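Local atomic coordinates of protoporphyrinogen oxidase (Exiguobacterium sibiricum, PDB entry 3LOV), a protein that probably catalyses the FAD-dependent oxidation of coproporphyrinogen III to coproporphyrin III by molecular oxygen, a step of heme b biosynthesis. Residues T54-P59 with F228-T233; D60-R65 with E80-N85. All blocks are in the same frame, centred on the assembly; numbering follows the deposited sequence.

Contact 1: T54-P59 with F228-T233; sequences TIERGP and FLSLET. With FAD (flavin-adenine dinucleotide), chain B.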
loop_
_atom_site.group_PDB
_atom_site.type_symbol
_atom_site.label_atom_id
_atom_site.label_comp_id
_atom_site.label_asym_id
_atom_site.label_seq_id
_atom_site.Cartn_x
_atom_site.Cartn_y
_atom_site.Cartn_z
ATOM N N THR A 54 7.923 -4.359 -18.882
ATOM C CA THR A 54 6.848 -4.678 -17.914
ATOM C C THR A 54 7.055 -3.763 -16.683
ATOM O O THR A 54 7.834 -4.055 -15.764
ATOM C CB THR A 54 6.830 -6.176 -17.499
ATOM O OG1 THR A 54 6.817 -7.006 -18.670
ATOM C CG2 THR A 54 5.622 -6.528 -16.638
ATOM N N ILE A 55 6.380 -2.630 -16.690
ATOM C CA ILE A 55 6.640 -1.566 -15.714
ATOM C C ILE A 55 5.336 -1.267 -14.991
ATOM O O ILE A 55 4.340 -0.972 -15.639
ATOM C CB ILE A 55 7.175 -0.318 -16.428
ATOM C CG1 ILE A 55 8.561 -0.594 -17.030
ATOM C CG2 ILE A 55 7.274 0.877 -15.474
ATOM C CD1 ILE A 55 9.027 0.486 -18.011
ATOM N N GLU A 56 5.344 -1.353 -13.660
ATOM C CA GLU A 56 4.110 -1.156 -12.872
ATOM C C GLU A 56 3.760 0.326 -12.732
ATOM O O GLU A 56 4.631 1.146 -12.499
ATOM C CB GLU A 56 4.211 -1.830 -11.486
ATOM C CG GLU A 56 4.462 -3.351 -11.554
ATOM C CD GLU A 56 3.320 -4.119 -12.171
ATOM O OE1 GLU A 56 2.241 -3.526 -12.373
ATOM O OE2 GLU A 56 3.489 -5.340 -12.433
ATOM N N ARG A 57 2.494 0.664 -12.940
ATOM C CA ARG A 57 2.030 2.027 -12.798
ATOM C C ARG A 57 1.554 2.315 -11.401
ATOM O O ARG A 57 1.609 3.448 -10.969
ATOM C CB ARG A 57 0.900 2.339 -13.760
ATOM C CG ARG A 57 1.345 2.506 -15.210
ATOM C CD ARG A 57 0.129 2.966 -15.986
ATOM N NE ARG A 57 0.336 3.103 -17.406
ATOM C CZ ARG A 57 0.355 4.241 -18.076
ATOM N NH1 ARG A 57 0.250 5.407 -17.457
ATOM N NH2 ARG A 57 0.512 4.205 -19.387
ATOM N N GLY A 58 1.048 1.295 -10.716
ATOM C CA GLY A 58 0.611 1.396 -9.316
ATOM C C GLY A 58 1.454 0.543 -8.377
ATOM O O GLY A 58 2.663 0.665 -8.349
ATOM N N PRO A 59 0.823 -0.315 -7.581
ATOM C CA PRO A 59 1.611 -1.266 -6.772
ATOM C C PRO A 59 2.595 -2.071 -7.657
ATOM O O PRO A 59 2.239 -2.482 -8.762
ATOM C CB PRO A 59 0.566 -2.241 -6.223
ATOM C CG PRO A 59 -0.742 -1.612 -6.388
ATOM C CD PRO A 59 -0.618 -0.547 -7.484
ATOM N N PHE A 228 9.763 -9.276 -1.226
ATOM C CA PHE A 228 8.607 -8.935 -2.080
ATOM C C PHE A 228 8.420 -9.872 -3.290
ATOM O O PHE A 228 9.393 -10.383 -3.826
ATOM C CB PHE A 228 8.709 -7.472 -2.569
ATOM C CG PHE A 228 8.747 -6.451 -1.442
ATOM C CD1 PHE A 228 7.570 -5.925 -0.922
ATOM C CD2 PHE A 228 9.962 -6.061 -0.878
ATOM C CE1 PHE A 228 7.590 -4.998 0.141
ATOM C CE2 PHE A 228 9.994 -5.139 0.187
ATOM C CZ PHE A 228 8.798 -4.599 0.685
ATOM N N LEU A 229 7.154 -10.064 -3.704
ATOM C CA LEU A 229 6.790 -10.854 -4.894
ATOM C C LEU A 229 6.049 -10.003 -5.899
ATOM O O LEU A 229 5.151 -9.241 -5.501
ATOM C CB LEU A 229 5.859 -12.023 -4.507
ATOM C CG LEU A 229 6.520 -13.164 -3.725
ATOM C CD1 LEU A 229 5.457 -14.123 -3.193
ATOM C CD2 LEU A 229 7.585 -13.865 -4.638
ATOM N N SER A 230 6.410 -10.144 -7.180
ATOM C CA SER A 230 5.584 -9.692 -8.264
ATOM C C SER A 230 5.415 -10.816 -9.276
ATOM O O SER A 230 5.735 -11.947 -8.996
ATOM C CB SER A 230 6.172 -8.477 -8.937
ATOM O OG SER A 230 5.173 -7.855 -9.754
ATOM N N LEU A 231 4.885 -10.498 -10.445
ATOM C CA LEU A 231 4.762 -11.464 -11.517
ATOM C C LEU A 231 5.521 -10.991 -12.752
ATOM O O LEU A 231 5.481 -9.809 -13.133
ATOM C CB LEU A 231 3.287 -11.705 -11.877
ATOM C CG LEU A 231 2.376 -12.225 -10.758
ATOM C CD1 LEU A 231 0.924 -12.034 -11.185
ATOM C CD2 LEU A 231 2.601 -13.725 -10.397
ATOM N N GLU A 232 6.127 -11.978 -13.415
ATOM C CA GLU A 232 6.922 -11.782 -14.610
ATOM C C GLU A 232 6.082 -11.135 -15.685
ATOM O O GLU A 232 6.562 -10.333 -16.477
ATOM C CB GLU A 232 7.428 -13.159 -15.113
ATOM C CG GLU A 232 8.531 -13.103 -16.179
ATOM C CD GLU A 232 8.047 -12.608 -17.527
ATOM O OE1 GLU A 232 6.942 -12.991 -17.970
ATOM O OE2 GLU A 232 8.781 -11.822 -18.151
ATOM N N THR A 233 4.812 -11.493 -15.715
ATOM C CA THR A 233 3.896 -11.015 -16.717
ATOM C C THR A 233 3.202 -9.745 -16.221
ATOM O O THR A 233 2.303 -9.260 -16.863
ATOM C CB THR A 233 2.828 -12.092 -17.012
ATOM O OG1 THR A 233 2.354 -12.614 -15.769
ATOM C CG2 THR A 233 3.439 -13.247 -17.817
HETATM P PA FAD B . -9.092 0.298 -6.043
HETATM O O1A FAD B . -7.919 -0.326 -6.719
HETATM O O2A FAD B . -9.074 1.759 -5.787
HETATM O O5B FAD B . -10.397 -0.053 -6.885
HETATM C C5B FAD B . -11.619 0.617 -6.710
HETATM C C4B FAD B . -12.488 0.322 -7.938
HETATM O O4B FAD B . -13.822 0.798 -7.738
HETATM C C3B FAD B . -11.912 0.977 -9.177
HETATM O O3B FAD B . -11.878 0.083 -10.275
HETATM C C2B FAD B . -12.879 2.128 -9.376
HETATM O O2B FAD B . -13.031 2.490 -10.703
HETATM C C1B FAD B . -14.183 1.564 -8.853
HETATM N N9A FAD B . -15.191 2.557 -8.451
HETATM C C8A FAD B . -15.074 3.802 -7.871
HETATM N N7A FAD B . -16.304 4.344 -7.686
HETATM C C5A FAD B . -17.222 3.445 -8.154
HETATM C C6A FAD B . -18.617 3.428 -8.216
HETATM N N6A FAD B . -19.342 4.431 -7.727
HETATM N N1A FAD B . -19.267 2.336 -8.767
HETATM C C2A FAD B . -18.552 1.250 -9.214
HETATM N N3A FAD B . -17.171 1.257 -9.127
HETATM C C4A FAD B . -16.530 2.335 -8.631
HETATM N N1 FAD B . -0.082 -2.413 -2.144
HETATM C C2 FAD B . 0.847 -3.417 -2.123
HETATM O O2 FAD B . 0.577 -4.516 -1.620
HETATM N N3 FAD B . 2.097 -3.194 -2.644
HETATM C C4 FAD B . 2.457 -2.004 -3.163
HETATM O O4 FAD B . 3.572 -1.887 -3.637
HETATM C C4X FAD B . 1.555 -0.962 -3.167
HETATM N N5 FAD B . 1.903 0.249 -3.742
HETATM C C5X FAD B . 0.959 1.279 -3.752
HETATM C C6 FAD B . 1.299 2.524 -4.292
HETATM C C7 FAD B . 0.360 3.569 -4.305
HETATM C C7M FAD B . 0.728 4.899 -4.894
HETATM C C8 FAD B . -0.941 3.363 -3.810
HETATM C C8M FAD B . -1.983 4.467 -3.793
HETATM C C9 FAD B . -1.295 2.124 -3.285
HETATM C C9A FAD B . -0.353 1.071 -3.242
HETATM N N10 FAD B . -0.706 -0.176 -2.711
HETATM C C10 FAD B . 0.262 -1.187 -2.671
HETATM C "C1'" FAD B . -2.067 -0.477 -2.129
HETATM C "C2'" FAD B . -2.929 -1.163 -3.217
HETATM O "O2'" FAD B . -3.104 -0.278 -4.260
HETATM C "C3'" FAD B . -4.310 -1.599 -2.709
HETATM O "O3'" FAD B . -4.079 -2.738 -1.890
HETATM C "C4'" FAD B . -5.328 -2.024 -3.799
HETATM O "O4'" FAD B . -5.116 -1.489 -5.091
HETATM C "C5'" FAD B . -6.739 -1.607 -3.433
HETATM O "O5'" FAD B . -7.632 -2.147 -4.373
HETATM P P FAD B . -9.181 -1.910 -4.179
HETATM O O1P FAD B . -9.596 -1.967 -2.732
HETATM O O2P FAD B . -10.031 -2.718 -5.130
HETATM O O3P FAD B . -9.384 -0.342 -4.600
HETATM O O HOH W 1 6.012 -6.405 -12.137
#
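Glu56 and Ser230 face each other across a single water, at the place where a two-stranded antiparallel hairpin (47-48 with 55-56) meets the middle strand, 228-231, of a three-stranded antiparallel sheet in this amine-oxidase-type flavoprotein. The polar centre is the closely knit part. Glu56 CG lies beside its backbone N, and the chain then bends at CG (chi2 -65°), which brings the carboxylate alongside the strand opposite. Even so, OE2 stops 4.0 Å from Ser230 OG, too far for a direct bond. The water closes the gap by donating a proton to each, at 2.8 Å to Glu56 OE2 and 2.9 Å to Ser230 OG. Both partners are buried and are gripped by more than this water. Glu56 OE1 is bonded to Thr47 OG1 of the paired strand and OE2 to the backbone N of Leu235, where helix 235-245 begins; the amide end of that helix would probably stabilise negative charge on the carboxylate. Ser230 OG reaches back to the carbonyl of Asp60, a residue of the FAD site. Pro59, at the far end of 54-59, lies over the face of the isoalloxazine, with its CB 3.5 Å from FAD C4X. The other end is partly exposed and held by van der Waals touch alone between the segments. There Thr54 directs its methyl at the turn after strand 228-231: CG2 is 3.9 Å from Glu232 O and 4.0 Å from the carbonyl carbon of Thr233. Thr233 itself turns its CB away, and its OG1 bonds to Ser237 OG. Only backbone of the turn meets the methyl: OG1 sits beside the backbone N of Thr54 (chi1 -52°), which puts CG2 anti to that nitrogen and against the turn.

Contact 2: D60-R65 with E80-N85; sequences DSYVAR and EKLVRN. With FAD (flavin-adenine dinucleotide), chain B.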
loop_
_atom_site.group_PDB
_atom_site.type_symbol
_atom_site.label_atom_id
_atom_site.label_comp_id
_atom_site.label_asym_id
_atom_site.label_seq_id
_atom_site.Cartn_x
_atom_site.Cartn_y
_atom_site.Cartn_z
ATOM N N ASP A 60 3.825 -2.273 -7.216
ATOM C CA ASP A 60 4.729 -3.075 -8.029
ATOM C C ASP A 60 4.853 -4.503 -7.528
ATOM O O ASP A 60 5.327 -5.373 -8.254
ATOM C CB ASP A 60 6.093 -2.376 -8.237
ATOM C CG ASP A 60 7.021 -2.462 -7.036
ATOM O OD1 ASP A 60 6.552 -2.736 -5.920
ATOM O OD2 ASP A 60 8.240 -2.262 -7.237
ATOM N N SER A 61 4.427 -4.745 -6.291
ATOM C CA SER A 61 4.685 -6.022 -5.639
ATOM C C SER A 61 3.877 -6.120 -4.353
ATOM O O SER A 61 3.106 -5.224 -4.042
ATOM C CB SER A 61 6.191 -6.145 -5.344
ATOM O OG SER A 61 6.647 -5.129 -4.468
ATOM N N TYR A 62 4.045 -7.220 -3.633
ATOM C CA TYR A 62 3.392 -7.468 -2.358
ATOM C C TYR A 62 4.338 -8.225 -1.435
ATOM O O TYR A 62 5.253 -8.886 -1.900
ATOM C CB TYR A 62 2.066 -8.219 -2.519
ATOM C CG TYR A 62 2.168 -9.671 -3.012
ATOM C CD1 TYR A 62 2.152 -9.987 -4.369
ATOM C CD2 TYR A 62 2.286 -10.705 -2.102
ATOM C CE1 TYR A 62 2.261 -11.313 -4.805
ATOM C CE2 TYR A 62 2.405 -12.009 -2.509
ATOM C CZ TYR A 62 2.391 -12.313 -3.841
ATOM O OH TYR A 62 2.495 -13.604 -4.150
ATOM N N VAL A 63 4.101 -8.105 -0.129
ATOM C CA VAL A 63 4.888 -8.783 0.917
ATOM C C VAL A 63 4.653 -10.289 0.892
ATOM O O VAL A 63 3.517 -10.757 1.137
ATOM C CB VAL A 63 4.508 -8.264 2.333
ATOM C CG1 VAL A 63 5.229 -9.057 3.434
ATOM C CG2 VAL A 63 4.794 -6.761 2.445
ATOM N N ALA A 64 5.711 -11.064 0.604
ATOM C CA ALA A 64 5.580 -12.512 0.407
ATOM C C ALA A 64 4.976 -13.188 1.617
ATOM O O ALA A 64 4.267 -14.153 1.469
ATOM C CB ALA A 64 6.981 -13.156 0.060
ATOM N N ARG A 65 5.240 -12.654 2.812
ATOM C CA ARG A 65 4.793 -13.270 4.067
ATOM C C ARG A 65 3.281 -13.289 4.119
ATOM O O ARG A 65 2.695 -14.131 4.781
ATOM C CB ARG A 65 5.372 -12.492 5.256
ATOM C CG ARG A 65 5.113 -13.092 6.617
ATOM N N GLU A 80 3.867 -19.973 -11.671
ATOM C CA GLU A 80 5.106 -20.052 -12.461
ATOM C C GLU A 80 5.691 -18.686 -12.847
ATOM O O GLU A 80 6.840 -18.619 -13.227
ATOM C CB GLU A 80 4.901 -20.896 -13.719
ATOM C CG GLU A 80 3.921 -20.293 -14.701
ATOM C CD GLU A 80 3.567 -21.256 -15.817
ATOM O OE1 GLU A 80 4.087 -22.391 -15.797
ATOM O OE2 GLU A 80 2.783 -20.883 -16.709
ATOM N N LYS A 81 4.904 -17.606 -12.719
ATOM C CA LYS A 81 5.353 -16.253 -13.045
ATOM C C LYS A 81 5.861 -15.455 -11.848
ATOM O O LYS A 81 6.249 -14.318 -11.977
ATOM C CB LYS A 81 4.193 -15.499 -13.693
ATOM C CG LYS A 81 3.552 -16.224 -14.873
ATOM C CD LYS A 81 4.574 -16.549 -15.972
ATOM C CE LYS A 81 3.904 -17.229 -17.154
ATOM N NZ LYS A 81 4.885 -17.483 -18.217
ATOM N N LEU A 82 5.868 -16.048 -10.689
ATOM C CA LEU A 82 6.247 -15.345 -9.477
ATOM C C LEU A 82 7.737 -15.027 -9.537
ATOM O O LEU A 82 8.555 -15.895 -9.850
ATOM C CB LEU A 82 5.954 -16.177 -8.225
ATOM C CG LEU A 82 4.512 -16.228 -7.722
ATOM C CD1 LEU A 82 4.251 -17.357 -6.765
ATOM C CD2 LEU A 82 4.118 -14.906 -7.075
ATOM N N VAL A 83 8.076 -13.784 -9.238
ATOM C CA VAL A 83 9.441 -13.378 -9.149
ATOM C C VAL A 83 9.599 -12.650 -7.831
ATOM O O VAL A 83 8.632 -12.129 -7.260
ATOM C CB VAL A 83 9.853 -12.541 -10.353
ATOM C CG1 VAL A 83 10.052 -13.475 -11.607
ATOM C CG2 VAL A 83 8.800 -11.426 -10.666
ATOM N N ARG A 84 10.823 -12.680 -7.326
ATOM C CA ARG A 84 11.207 -11.915 -6.162
ATOM C C ARG A 84 12.063 -10.717 -6.537
ATOM O O ARG A 84 12.721 -10.680 -7.595
ATOM C CB ARG A 84 12.015 -12.791 -5.244
ATOM C CG ARG A 84 11.272 -13.957 -4.717
ATOM C CD ARG A 84 12.119 -14.579 -3.634
ATOM N NE ARG A 84 11.629 -15.900 -3.347
ATOM C CZ ARG A 84 10.703 -16.189 -2.445
ATOM N NH1 ARG A 84 10.126 -15.230 -1.708
ATOM N NH2 ARG A 84 10.350 -17.455 -2.288
ATOM N N ASN A 85 12.024 -9.723 -5.662
ATOM C CA ASN A 85 12.817 -8.543 -5.819
ATOM C C ASN A 85 14.284 -8.807 -5.512
ATOM O O ASN A 85 14.602 -9.590 -4.632
ATOM C CB ASN A 85 12.288 -7.407 -4.949
ATOM C CG ASN A 85 12.538 -7.612 -3.499
ATOM O OD1 ASN A 85 11.859 -8.401 -2.829
ATOM N ND2 ASN A 85 13.509 -6.889 -2.978
HETATM P PA FAD B . -9.092 0.298 -6.043
HETATM O O1A FAD B . -7.919 -0.326 -6.719
HETATM O O2A FAD B . -9.074 1.759 -5.787
HETATM O O5B FAD B . -10.397 -0.053 -6.885
HETATM C C5B FAD B . -11.619 0.617 -6.710
HETATM C C4B FAD B . -12.488 0.322 -7.938
HETATM O O4B FAD B . -13.822 0.798 -7.738
HETATM C C3B FAD B . -11.912 0.977 -9.177
HETATM O O3B FAD B . -11.878 0.083 -10.275
HETATM C C2B FAD B . -12.879 2.128 -9.376
HETATM O O2B FAD B . -13.031 2.490 -10.703
HETATM C C1B FAD B . -14.183 1.564 -8.853
HETATM N N9A FAD B . -15.191 2.557 -8.451
HETATM C C8A FAD B . -15.074 3.802 -7.871
HETATM N N7A FAD B . -16.304 4.344 -7.686
HETATM C C5A FAD B . -17.222 3.445 -8.154
HETATM C C6A FAD B . -18.617 3.428 -8.216
HETATM N N6A FAD B . -19.342 4.431 -7.727
HETATM N N1A FAD B . -19.267 2.336 -8.767
HETATM C C2A FAD B . -18.552 1.250 -9.214
HETATM N N3A FAD B . -17.171 1.257 -9.127
HETATM C C4A FAD B . -16.530 2.335 -8.631
HETATM N N1 FAD B . -0.082 -2.413 -2.144
HETATM C C2 FAD B . 0.847 -3.417 -2.123
HETATM O O2 FAD B . 0.577 -4.516 -1.620
HETATM N N3 FAD B . 2.097 -3.194 -2.644
HETATM C C4 FAD B . 2.457 -2.004 -3.163
HETATM O O4 FAD B . 3.572 -1.887 -3.637
HETATM C C4X FAD B . 1.555 -0.962 -3.167
HETATM N N5 FAD B . 1.903 0.249 -3.742
HETATM C C5X FAD B . 0.959 1.279 -3.752
HETATM C C6 FAD B . 1.299 2.524 -4.292
HETATM C C7 FAD B . 0.360 3.569 -4.305
HETATM C C7M FAD B . 0.728 4.899 -4.894
HETATM C C8 FAD B . -0.941 3.363 -3.810
HETATM C C8M FAD B . -1.983 4.467 -3.793
HETATM C C9 FAD B . -1.295 2.124 -3.285
HETATM C C9A FAD B . -0.353 1.071 -3.242
HETATM N N10 FAD B . -0.706 -0.176 -2.711
HETATM C C10 FAD B . 0.262 -1.187 -2.671
HETATM C "C1'" FAD B . -2.067 -0.477 -2.129
HETATM C "C2'" FAD B . -2.929 -1.163 -3.217
HETATM O "O2'" FAD B . -3.104 -0.278 -4.260
HETATM C "C3'" FAD B . -4.310 -1.599 -2.709
HETATM O "O3'" FAD B . -4.079 -2.738 -1.890
HETATM C "C4'" FAD B . -5.328 -2.024 -3.799
HETATM O "O4'" FAD B . -5.116 -1.489 -5.091
HETATM C "C5'" FAD B . -6.739 -1.607 -3.433
HETATM O "O5'" FAD B . -7.632 -2.147 -4.373
HETATM P P FAD B . -9.181 -1.910 -4.179
HETATM O O1P FAD B . -9.596 -1.967 -2.732
HETATM O O2P FAD B . -10.031 -2.718 -5.130
HETATM O O3P FAD B . -9.384 -0.342 -4.600
#
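Tyr62 and Leu82 meet by the end of each side chain, crossing at about a right angle, with Leu82 CD2 3.6 Å from Tyr62 OH and 4.5 Å from CZ. This apolar touch is oblique to the ring, and it brings together the two outer strands, 62-63 and 82-84, of a three-stranded antiparallel sheet. Tyr62 sets off away from segment 80-85; with CG between the backbone N and the carbonyl carbon (chi1 68°), the ring is carried back far enough for its hydroxyl end to arrive. A second, looser contact lies toward solvent, where the extended side chain of Arg84 brings NH1 to 4.2 Å from Ala64 CB, the methyl sitting at the guanidinium edge near its plane. The hydrogen bonds belong to other pairings. Tyr62 OH, beside the leucine methyl, is bonded to Thr70 OG1. Ser61 OG donates to Asp60 OD1 at 2.8 Å, approaching from above the carboxylate plane (48° out of it), while Asp60 OD2 takes a salt bridge from Lys349 and a hydrogen bond from Trp350 NE1. Replacing Asp60 by an alanine removes both oxygens, and would probably leave Lys349 without this counter-charge and the Ser61 hydroxyl able to turn. The cofactor is met through backbone: FAD N3 donates a weak, bent bond to Ser61 O (2.7 Å, 127° at the hydrogen), so the pyrimidine end of the flavin rests against the chain just ahead of strand 62-63. Strand 228-231 runs between the two segments, its Leu229 paired with Tyr62 and its Ser230 with Val83, while helix 68-75 packs against both side chains, Ile73 touching Tyr62 and Leu82 alike.

In the fold
The two contacts share strand 228-231: it is one partner in contact 1 and the strand that separates the partners in contact 2. Contact 2 is nested within the chain loop that contact 1 closes, and their centres lie about 8 Å apart. The backbone joins them too, Glu232 N probably bonding to Lys81 O at 2.7 Å. Both are partly buried, but their chemistry differs. In contact 1 the buried centre is polar and water-mediated, and its fringe is a methyl on backbone; in contact 2 the side chains meet by apolar touch, fading to an exposed arginine. Residues 59-61 run continuously from one to the other, giving the flavin first a proline, then a carbonyl.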